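Local coordinates for protein biotin transporter BioY (Lactococcus lactis subsp. cremoris, PDB 4DVE) that binds biotin within the membrane as the substrate-specific S component and probably works with an energy-coupling factor (ECF) ABC-transporter complex to import it, at residues Gly42-Pro47 with Ile149-Gln154; Pro47-Asn52 with Ile104-Thr109; Phe129-Ile134 with Val182-Leu187. All blocks are in the same frame, centred on the assembly; numbering follows the deposited sequence.

Contact 1 (Gly42-Pro47 with Ile149-Gln154). With BTN (biotin), chain D.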
loop_
_atom_site.group_PDB
_atom_site.type_symbol
_atom_site.label_atom_id
_atom_site.label_comp_id
_atom_site.label_asym_id
_atom_site.label_seq_id
_atom_site.Cartn_x
_atom_site.Cartn_y
_atom_site.Cartn_z
ATOM N N GLY A 42 22.279 0.349 5.095
ATOM C CA GLY A 42 23.401 1.257 5.361
ATOM C C GLY A 42 23.208 2.609 4.701
ATOM O O GLY A 42 23.198 3.659 5.358
ATOM N N PHE A 43 22.977 2.534 3.399
ATOM C CA PHE A 43 23.330 3.593 2.473
ATOM C C PHE A 43 22.294 4.687 2.270
ATOM O O PHE A 43 22.637 5.746 1.737
ATOM C CB PHE A 43 23.713 3.008 1.110
ATOM C CG PHE A 43 23.254 1.601 0.893
ATOM C CD1 PHE A 43 22.078 1.340 0.236
ATOM C CD2 PHE A 43 24.030 0.530 1.332
ATOM C CE1 PHE A 43 21.667 0.036 0.027
ATOM C CE2 PHE A 43 23.620 -0.776 1.129
ATOM C CZ PHE A 43 22.437 -1.022 0.476
ATOM N N ILE A 44 21.043 4.437 2.663
ATOM C CA ILE A 44 20.033 5.500 2.665
ATOM C C ILE A 44 19.264 5.467 3.978
ATOM O O ILE A 44 19.233 4.461 4.678
ATOM C CB ILE A 44 19.118 5.431 1.413
ATOM C CG1 ILE A 44 18.476 4.039 1.272
ATOM C CG2 ILE A 44 19.929 5.807 0.167
ATOM C CD1 ILE A 44 17.411 3.941 0.192
ATOM N N PRO A 45 18.673 6.592 4.358
ATOM C CA PRO A 45 17.980 6.608 5.629
ATOM C C PRO A 45 16.505 6.150 5.518
ATOM O O PRO A 45 15.629 6.820 6.046
ATOM C CB PRO A 45 18.090 8.083 6.036
ATOM C CG PRO A 45 18.045 8.818 4.730
ATOM C CD PRO A 45 18.766 7.934 3.750
ATOM N N VAL A 46 16.259 5.036 4.819
ATOM C CA VAL A 46 14.926 4.453 4.641
ATOM C C VAL A 46 15.057 2.966 4.980
ATOM O O VAL A 46 15.882 2.271 4.392
ATOM C CB VAL A 46 14.413 4.626 3.183
ATOM C CG1 VAL A 46 13.060 3.946 2.952
ATOM C CG2 VAL A 46 14.350 6.094 2.825
ATOM N N PRO A 47 14.253 2.482 5.933
ATOM C CA PRO A 47 14.310 1.082 6.330
ATOM C C PRO A 47 13.496 0.116 5.453
ATOM O O PRO A 47 12.539 0.508 4.752
ATOM C CB PRO A 47 13.719 1.117 7.752
ATOM C CG PRO A 47 12.688 2.176 7.684
ATOM C CD PRO A 47 13.304 3.242 6.782
ATOM N N ILE A 149 12.713 9.420 -5.801
ATOM C CA ILE A 149 12.825 10.802 -6.272
ATOM C C ILE A 149 12.736 11.787 -5.120
ATOM O O ILE A 149 13.546 12.739 -4.998
ATOM C CB ILE A 149 11.778 11.105 -7.352
ATOM C CG1 ILE A 149 12.095 10.302 -8.604
ATOM C CG2 ILE A 149 11.742 12.588 -7.738
ATOM C CD1 ILE A 149 10.913 10.282 -9.551
ATOM N N TRP A 150 11.764 11.571 -4.259
ATOM C CA TRP A 150 11.597 12.414 -3.092
ATOM C C TRP A 150 12.817 12.384 -2.202
ATOM O O TRP A 150 13.318 13.428 -1.787
ATOM C CB TRP A 150 10.393 11.958 -2.314
ATOM C CG TRP A 150 10.132 12.736 -1.069
ATOM C CD1 TRP A 150 10.794 12.669 0.151
ATOM C CD2 TRP A 150 9.046 13.671 -0.857
ATOM N NE1 TRP A 150 10.244 13.527 1.062
ATOM C CE2 TRP A 150 9.175 14.148 0.522
ATOM C CE3 TRP A 150 7.995 14.142 -1.641
ATOM C CZ2 TRP A 150 8.277 15.061 1.068
ATOM C CZ3 TRP A 150 7.099 15.066 -1.080
ATOM C CH2 TRP A 150 7.240 15.517 0.241
ATOM N N LEU A 151 13.310 11.181 -1.933
ATOM C CA LEU A 151 14.526 11.000 -1.169
ATOM C C LEU A 151 15.711 11.803 -1.718
ATOM O O LEU A 151 16.404 12.474 -0.964
ATOM C CB LEU A 151 14.881 9.517 -1.092
ATOM C CG LEU A 151 16.175 9.165 -0.365
ATOM C CD1 LEU A 151 16.133 9.555 1.122
ATOM C CD2 LEU A 151 16.487 7.693 -0.619
ATOM N N SER A 152 15.932 11.704 -3.022
ATOM C CA SER A 152 16.982 12.441 -3.709
ATOM C C SER A 152 16.893 13.939 -3.394
ATOM O O SER A 152 17.876 14.576 -3.008
ATOM C CB SER A 152 16.865 12.213 -5.223
ATOM O OG SER A 152 17.879 12.915 -5.896
ATOM N N PHE A 153 15.693 14.484 -3.531
ATOM C CA PHE A 153 15.478 15.901 -3.257
ATOM C C PHE A 153 15.596 16.212 -1.781
ATOM O O PHE A 153 16.275 17.134 -1.419
ATOM C CB PHE A 153 14.132 16.397 -3.813
ATOM C CG PHE A 153 14.166 16.705 -5.287
ATOM C CD1 PHE A 153 14.687 17.916 -5.746
ATOM C CD2 PHE A 153 13.678 15.798 -6.220
ATOM C CE1 PHE A 153 14.723 18.198 -7.105
ATOM C CE2 PHE A 153 13.711 16.077 -7.579
ATOM C CZ PHE A 153 14.231 17.278 -8.020
ATOM N N GLN A 154 14.959 15.463 -0.898
ATOM C CA GLN A 154 14.970 15.933 0.503
ATOM C C GLN A 154 16.261 15.636 1.261
ATOM O O GLN A 154 16.571 16.335 2.195
ATOM C CB GLN A 154 13.697 15.553 1.286
ATOM C CG GLN A 154 13.720 14.274 2.049
ATOM C CD GLN A 154 14.568 14.271 3.299
ATOM O OE1 GLN A 154 14.432 15.085 4.205
ATOM N NE2 GLN A 154 15.406 13.306 3.368
HETATM C C11 BTN D . 7.740 5.380 7.040
HETATM O O11 BTN D . 7.194 4.665 7.911
HETATM O O12 BTN D . 8.278 6.448 7.365
HETATM C C10 BTN D . 7.741 4.970 5.555
HETATM C C9 BTN D . 8.846 3.972 5.202
HETATM C C8 BTN D . 8.831 3.658 3.688
HETATM C C7 BTN D . 9.715 2.444 3.362
HETATM C C2 BTN D . 9.697 2.081 1.888
HETATM S S1 BTN D . 8.077 1.465 1.394
HETATM C C6 BTN D . 8.769 0.737 -0.076
HETATM C C5 BTN D . 10.195 0.239 0.268
HETATM N N1 BTN D . 10.168 -1.127 0.721
HETATM C C3 BTN D . 10.526 -1.260 1.995
HETATM O O3 BTN D . 10.593 -2.322 2.615
HETATM N N2 BTN D . 10.819 -0.039 2.477
HETATM C C4 BTN D . 10.699 1.005 1.492
#

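Contact 2 (Pro47-Asn52 with Ile104-Thr109). With BTN (biotin), chain D.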
loop_
_atom_site.group_PDB
_atom_site.type_symbol
_atom_site.label_atom_id
_atom_site.label_comp_id
_atom_site.label_asym_id
_atom_site.label_seq_id
_atom_site.Cartn_x
_atom_site.Cartn_y
_atom_site.Cartn_z
ATOM N N PRO A 47 14.253 2.482 5.933
ATOM C CA PRO A 47 14.310 1.082 6.330
ATOM C C PRO A 47 13.496 0.116 5.453
ATOM O O PRO A 47 12.539 0.508 4.752
ATOM C CB PRO A 47 13.719 1.117 7.752
ATOM C CG PRO A 47 12.688 2.176 7.684
ATOM C CD PRO A 47 13.304 3.242 6.782
ATOM N N ILE A 48 13.848 -1.156 5.532
ATOM C CA ILE A 48 12.968 -2.199 5.036
ATOM C C ILE A 48 11.846 -2.350 6.085
ATOM O O ILE A 48 12.107 -2.364 7.312
ATOM C CB ILE A 48 13.723 -3.519 4.861
ATOM C CG1 ILE A 48 14.827 -3.386 3.776
ATOM C CG2 ILE A 48 12.759 -4.675 4.592
ATOM C CD1 ILE A 48 15.830 -4.551 3.755
ATOM N N ILE A 49 10.617 -2.455 5.595
ATOM C CA ILE A 49 9.437 -2.535 6.447
ATOM C C ILE A 49 8.502 -3.623 5.929
ATOM O O ILE A 49 8.717 -4.212 4.851
ATOM C CB ILE A 49 8.663 -1.177 6.480
ATOM C CG1 ILE A 49 8.102 -0.808 5.094
ATOM C CG2 ILE A 49 9.553 -0.026 6.977
ATOM C CD1 ILE A 49 7.072 0.316 5.128
ATOM N N LEU A 50 7.441 -3.864 6.680
ATOM C CA LEU A 50 6.370 -4.735 6.227
ATOM C C LEU A 50 5.097 -3.962 5.868
ATOM O O LEU A 50 4.270 -4.471 5.113
ATOM C CB LEU A 50 6.072 -5.790 7.294
ATOM C CG LEU A 50 5.096 -6.912 6.929
ATOM C CD1 LEU A 50 5.505 -7.667 5.657
ATOM C CD2 LEU A 50 4.919 -7.875 8.115
ATOM N N GLN A 51 4.948 -2.735 6.368
ATOM C CA GLN A 51 3.653 -2.042 6.332
ATOM C C GLN A 51 3.120 -1.731 4.916
ATOM O O GLN A 51 1.898 -1.684 4.695
ATOM C CB GLN A 51 3.745 -0.791 7.229
ATOM C CG GLN A 51 2.513 0.038 7.352
ATOM C CD GLN A 51 2.590 1.060 8.490
ATOM O OE1 GLN A 51 1.835 0.967 9.482
ATOM N NE2 GLN A 51 3.457 2.043 8.343
ATOM N N ASN A 52 4.026 -1.515 3.949
ATOM C CA ASN A 52 3.602 -1.288 2.588
ATOM C C ASN A 52 2.816 -2.460 1.975
ATOM O O ASN A 52 2.055 -2.264 1.035
ATOM C CB ASN A 52 4.750 -0.822 1.674
ATOM C CG ASN A 52 5.851 -1.838 1.543
ATOM O OD1 ASN A 52 6.234 -2.467 2.529
ATOM N ND2 ASN A 52 6.390 -1.989 0.319
ATOM N N ILE A 104 3.306 9.296 0.356
ATOM C CA ILE A 104 2.397 9.997 -0.518
ATOM C C ILE A 104 1.974 9.079 -1.653
ATOM O O ILE A 104 0.803 9.050 -2.006
ATOM C CB ILE A 104 3.026 11.297 -1.071
ATOM C CG1 ILE A 104 3.265 12.282 0.077
ATOM C CG2 ILE A 104 2.123 11.931 -2.115
ATOM C CD1 ILE A 104 4.175 13.453 -0.280
ATOM N N ALA A 105 2.915 8.303 -2.202
ATOM C CA ALA A 105 2.592 7.337 -3.240
ATOM C C ALA A 105 1.573 6.305 -2.720
ATOM O O ALA A 105 0.698 5.855 -3.484
ATOM C CB ALA A 105 3.855 6.638 -3.781
ATOM N N TRP A 106 1.664 5.949 -1.438
ATOM C CA TRP A 106 0.724 4.980 -0.837
ATOM C C TRP A 106 -0.725 5.402 -0.943
ATOM O O TRP A 106 -1.578 4.571 -1.141
ATOM C CB TRP A 106 1.021 4.719 0.617
ATOM C CG TRP A 106 2.279 3.978 0.942
ATOM C CD1 TRP A 106 3.176 3.349 0.074
ATOM C CD2 TRP A 106 2.835 3.790 2.278
ATOM N NE1 TRP A 106 4.204 2.791 0.768
ATOM C CE2 TRP A 106 4.058 3.023 2.109
ATOM C CE3 TRP A 106 2.430 4.145 3.554
ATOM C CZ2 TRP A 106 4.842 2.640 3.193
ATOM C CZ3 TRP A 106 3.210 3.737 4.637
ATOM C CH2 TRP A 106 4.401 3.019 4.457
ATOM N N LEU A 107 -1.009 6.697 -0.806
ATOM C CA LEU A 107 -2.349 7.204 -0.991
ATOM C C LEU A 107 -2.949 6.875 -2.361
ATOM O O LEU A 107 -4.143 6.655 -2.449
ATOM C CB LEU A 107 -2.405 8.712 -0.762
ATOM C CG LEU A 107 -3.814 9.327 -0.833
ATOM C CD1 LEU A 107 -4.759 8.702 0.218
ATOM C CD2 LEU A 107 -3.713 10.836 -0.678
ATOM N N PHE A 108 -2.136 6.807 -3.418
ATOM C CA PHE A 108 -2.636 6.557 -4.769
ATOM C C PHE A 108 -2.633 5.095 -5.182
ATOM O O PHE A 108 -3.317 4.722 -6.122
ATOM C CB PHE A 108 -1.793 7.351 -5.777
ATOM C CG PHE A 108 -1.925 8.808 -5.602
ATOM C CD1 PHE A 108 -2.980 9.494 -6.202
ATOM C CD2 PHE A 108 -1.048 9.503 -4.783
ATOM C CE1 PHE A 108 -3.126 10.859 -6.007
ATOM C CE2 PHE A 108 -1.187 10.865 -4.584
ATOM C CZ PHE A 108 -2.228 11.546 -5.190
ATOM N N THR A 109 -1.843 4.285 -4.494
ATOM C CA THR A 109 -1.669 2.871 -4.819
ATOM C C THR A 109 -2.988 2.084 -4.862
ATOM O O THR A 109 -3.216 1.376 -5.840
ATOM C CB THR A 109 -0.656 2.228 -3.843
ATOM O OG1 THR A 109 0.622 2.830 -4.084
ATOM C CG2 THR A 109 -0.558 0.701 -3.973
HETATM C C11 BTN D . 7.740 5.380 7.040
HETATM O O11 BTN D . 7.194 4.665 7.911
HETATM O O12 BTN D . 8.278 6.448 7.365
HETATM C C10 BTN D . 7.741 4.970 5.555
HETATM C C9 BTN D . 8.846 3.972 5.202
HETATM C C8 BTN D . 8.831 3.658 3.688
HETATM C C7 BTN D . 9.715 2.444 3.362
HETATM C C2 BTN D . 9.697 2.081 1.888
HETATM S S1 BTN D . 8.077 1.465 1.394
HETATM C C6 BTN D . 8.769 0.737 -0.076
HETATM C C5 BTN D . 10.195 0.239 0.268
HETATM N N1 BTN D . 10.168 -1.127 0.721
HETATM C C3 BTN D . 10.526 -1.260 1.995
HETATM O O3 BTN D . 10.593 -2.322 2.615
HETATM N N2 BTN D . 10.819 -0.039 2.477
HETATM C C4 BTN D . 10.699 1.005 1.492
#

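Contact 3 (Phe129-Ile134 with Val182-Leu187)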
loop_
_atom_site.group_PDB
_atom_site.type_symbol
_atom_site.label_atom_id
_atom_site.label_comp_id
_atom_site.label_asym_id
_atom_site.label_seq_id
_atom_site.Cartn_x
_atom_site.Cartn_y
_atom_site.Cartn_z
ATOM N N PHE A 129 -1.697 -14.006 -12.413
ATOM C CA PHE A 129 -0.436 -13.402 -12.855
ATOM C C PHE A 129 -0.636 -11.951 -13.311
ATOM O O PHE A 129 0.178 -11.096 -12.966
ATOM C CB PHE A 129 0.297 -14.209 -13.941
ATOM C CG PHE A 129 1.714 -13.733 -14.170
ATOM C CD1 PHE A 129 2.649 -13.782 -13.141
ATOM C CD2 PHE A 129 2.104 -13.211 -15.396
ATOM C CE1 PHE A 129 3.954 -13.333 -13.326
ATOM C CE2 PHE A 129 3.399 -12.750 -15.586
ATOM C CZ PHE A 129 4.329 -12.811 -14.550
ATOM N N GLY A 130 -1.701 -11.691 -14.078
ATOM C CA GLY A 130 -2.148 -10.320 -14.362
ATOM C C GLY A 130 -2.312 -9.472 -13.090
ATOM O O GLY A 130 -1.827 -8.343 -13.010
ATOM N N GLU A 131 -2.960 -10.026 -12.080
ATOM C CA GLU A 131 -3.136 -9.310 -10.830
ATOM C C GLU A 131 -1.777 -8.974 -10.193
ATOM O O GLU A 131 -1.575 -7.844 -9.711
ATOM C CB GLU A 131 -3.991 -10.120 -9.847
ATOM C CG GLU A 131 -4.265 -9.437 -8.501
ATOM C CD GLU A 131 -5.611 -9.840 -7.902
ATOM O OE1 GLU A 131 -5.984 -9.360 -6.797
ATOM O OE2 GLU A 131 -6.316 -10.649 -8.540
ATOM N N LEU A 132 -0.865 -9.946 -10.198
ATOM C CA LEU A 132 0.468 -9.772 -9.620
ATOM C C LEU A 132 1.235 -8.652 -10.342
ATOM O O LEU A 132 1.899 -7.841 -9.711
ATOM C CB LEU A 132 1.279 -11.086 -9.643
ATOM C CG LEU A 132 2.727 -11.014 -9.117
ATOM C CD1 LEU A 132 2.804 -10.445 -7.696
ATOM C CD2 LEU A 132 3.415 -12.384 -9.191
ATOM N N ILE A 133 1.111 -8.602 -11.660
ATOM C CA ILE A 133 1.785 -7.569 -12.417
ATOM C C ILE A 133 1.220 -6.178 -12.092
ATOM O O ILE A 133 1.982 -5.228 -11.955
ATOM C CB ILE A 133 1.753 -7.856 -13.929
ATOM C CG1 ILE A 133 2.535 -9.150 -14.245
ATOM C CG2 ILE A 133 2.292 -6.657 -14.710
ATOM C CD1 ILE A 133 3.925 -9.242 -13.608
ATOM N N ILE A 134 -0.101 -6.061 -11.968
ATOM C CA ILE A 134 -0.734 -4.793 -11.548
ATOM C C ILE A 134 -0.256 -4.375 -10.152
ATOM O O ILE A 134 0.094 -3.193 -9.908
ATOM C CB ILE A 134 -2.282 -4.877 -11.615
ATOM C CG1 ILE A 134 -2.730 -5.044 -13.070
ATOM C CG2 ILE A 134 -2.955 -3.645 -10.982
ATOM C CD1 ILE A 134 -4.139 -5.631 -13.184
ATOM N N VAL A 182 -1.823 -13.813 -3.351
ATOM C CA VAL A 182 -2.281 -15.065 -2.725
ATOM C C VAL A 182 -3.368 -14.800 -1.666
ATOM O O VAL A 182 -4.453 -15.399 -1.704
ATOM C CB VAL A 182 -1.118 -15.846 -2.057
ATOM C CG1 VAL A 182 -1.654 -17.068 -1.322
ATOM C CG2 VAL A 182 -0.073 -16.271 -3.095
ATOM N N ILE A 183 -3.078 -13.898 -0.729
ATOM C CA ILE A 183 -4.015 -13.571 0.349
ATOM C C ILE A 183 -5.337 -12.973 -0.170
ATOM O O ILE A 183 -6.432 -13.465 0.190
ATOM C CB ILE A 183 -3.376 -12.656 1.394
ATOM C CG1 ILE A 183 -2.298 -13.416 2.178
ATOM C CG2 ILE A 183 -4.400 -12.110 2.381
ATOM C CD1 ILE A 183 -1.369 -12.471 2.943
ATOM N N VAL A 184 -5.255 -11.961 -1.037
ATOM C CA VAL A 184 -6.478 -11.320 -1.497
ATOM C C VAL A 184 -7.336 -12.231 -2.381
ATOM O O VAL A 184 -8.566 -12.205 -2.238
ATOM C CB VAL A 184 -6.318 -9.910 -2.120
ATOM C CG1 VAL A 184 -5.333 -9.056 -1.331
ATOM C CG2 VAL A 184 -5.975 -9.994 -3.577
ATOM N N ARG A 185 -6.723 -13.034 -3.257
ATOM C CA ARG A 185 -7.506 -13.940 -4.125
ATOM C C ARG A 185 -8.250 -14.977 -3.267
ATOM O O ARG A 185 -9.412 -15.282 -3.536
ATOM C CB ARG A 185 -6.676 -14.687 -5.189
ATOM C CG ARG A 185 -5.669 -13.910 -6.006
ATOM C CD ARG A 185 -6.057 -13.427 -7.386
ATOM N NE ARG A 185 -6.648 -14.429 -8.216
ATOM C CZ ARG A 185 -7.243 -14.176 -9.374
ATOM N NH1 ARG A 185 -7.291 -12.943 -9.887
ATOM N NH2 ARG A 185 -7.797 -15.173 -10.030
ATOM N N ARG A 186 -7.582 -15.516 -2.243
ATOM C CA ARG A 186 -8.253 -16.370 -1.252
ATOM C C ARG A 186 -9.418 -15.681 -0.539
ATOM O O ARG A 186 -10.516 -16.244 -0.449
ATOM C CB ARG A 186 -7.287 -16.896 -0.186
ATOM C CG ARG A 186 -6.782 -18.292 -0.451
ATOM C CD ARG A 186 -5.593 -18.624 0.435
ATOM N NE ARG A 186 -4.742 -19.654 -0.166
ATOM C CZ ARG A 186 -3.570 -20.052 0.323
ATOM N NH1 ARG A 186 -3.072 -19.509 1.436
ATOM N NH2 ARG A 186 -2.886 -21.003 -0.315
ATOM N N LEU A 187 -9.177 -14.499 0.009
ATOM C CA LEU A 187 -10.246 -13.748 0.665
ATOM C C LEU A 187 -11.437 -13.478 -0.257
ATOM O O LEU A 187 -12.571 -13.493 0.202
ATOM C CB LEU A 187 -9.755 -12.446 1.267
ATOM C CG LEU A 187 -8.886 -12.599 2.512
ATOM C CD1 LEU A 187 -8.385 -11.212 2.906
ATOM C CD2 LEU A 187 -9.599 -13.291 3.685
#

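Contact 1 (Gly42-Pro47 with Ile149-Gln154)
The first torsions of L151 and I44 bring their methyls together. L151 sets CG anti to the backbone N (chi1 178°), which sends its branch from helix 128-155 to the loop. I44 places CG1 between its backbone N and carbonyl carbon (chi1 55°) and runs on extended to CD1. That shape leaves CB, CG2 and CD1 of I44 bordering one hollow, and L151 CD2 sits in it. I44 CD1 is 3.9 Å from L151 CD2, and I44 CG2 is 4.0 Å from the same methyl.

The other leucine methyl has different partners. L151 CD1 lies 4.1 Å from P45 CD and equally close to CG of that ring. V46 CG2 reaches L151 CD1 at 4.2 Å. P45 is the centre of an inverse gamma turn, closed by a weak bond from V46 N to I44 O (3.0 Å). The tight turn puts three successive side chains around a single leucine. With both methyls of L151 gone, as in an alanine here, I44, P45 and V46 would probably lose their common partner and a gap would open between loop and helix.

V46 is forked between two tasks. While CG2 faces the leucine, CG1 touches biotin, 3.7 Å from BTN C7. One residue on, P47 O accepts a hydrogen bond from BTN N2 (2.9 Å, 149° at the hydrogen). S99 and D173 also bond biotin. P98 and S162 pack on L151, and F169 and Y102 on V46.

The loop between helices 13-33 and 52-80 therefore forms part of the biotin pocket wall. Between loop and helix the chemistry is wholly apolar: methyl and ring carbons meet, with no directional bond to fix their angle. Directional bonding appears on the ligand side, where a backbone carbonyl takes a ureido N-H.

Contact 2 (Pro47-Asn52 with Ile104-Thr109)
W106 reaches from helix 100-119 into the bend of the biotin-binding loop, and the tight packing is around its six-membered ring edge. I49 CD1 comes in near the ring plane, 3.8 Å from W106 CZ2. BTN S1 is also at this edge, 3.9 Å from W106 CZ2. N52 CA stands over one face, offset to the rim, and N52 CB approaches obliquely, 3.8 Å from W106 NE1.

N52 holds CG between its backbone N and carbonyl carbon (chi1 62°). Its amide thus leaves the indole and turns to biotin, with ND2 3.6 Å from BTN C6. K176 and D173 bond that amide and fix its rotation. I49 N gives BTN O3 a nearly straight bond (3.0 Å, 168°), so one residue bonds the ureido group with its backbone and packs on the tryptophan with its side chain.

The looser part is at Q51, whose extended chain crosses the indole with the amide plane 81° from the ring. It is buried all the same. Away from the tryptophan the loop is looser: I48 is partly exposed and meets biotin rather than helix 100-119, its CG2 near BTN O3.

I55 and F74 of helix 52-80 and V143 of helix 128-155 pack round W106.

Contact 3 (Phe129-Ile134 with Val182-Leu187)
R185 NH1 donates to E131 OE2 at 2.8 Å, in a salt bridge that is almost straight (172°). The oxygen lies in the guanidinium plane, at its edge, and is approached nearly along its C-O axis. The carboxylate plane is turned 74° from the guanidinium, so the pair joins through one N-H and one oxygen. The R185 chain is bent beyond CG (chi2 -98°), which brings its end round to the glutamate. Its CD passes close to the same oxygen.

The other glutamate oxygen is also engaged. R188 makes a salt bridge to E131 OE1, and V184 CG2 touches that oxygen at 3.3 Å. Two arginines thus meet a single buried carboxylate.

The contact is an ion pair between two helices of the membrane bundle. It joins the first turn of helix 128-155 to the last turns of helix 170-189. The two arginines, R185 and R188, would probably favour the charged form of this buried carboxylate.

R185 has further partners in the 120-127 connection. NH1 also bonds I122 O, and NH2 bonds S125 O. L117 packs on the glutamate from helix 100-119, while M57 and L61 of helix 52-80 touch V184.

In the fold
Contacts 1 and 2 are neighbours, with centres about 14 Å apart. They share P47 and both touch biotin. Their helices, 100-119 and 128-155, follow each other in the chain and pack where W150 meets I104. Along the chain, both segments of contact 2 fall between those of contact 1. Contact 3 comes later, with its first segment before 149-154 and its second after. It uses the start of helix 128-155, whereas contact 1 uses the end. Their centres are about 29 Å apart, on opposite sides of the chain's centre. One helix thus runs from the biotin-binding end to the ion pair of contact 3. The centres of contacts 2 and 3 are about 18 Å apart.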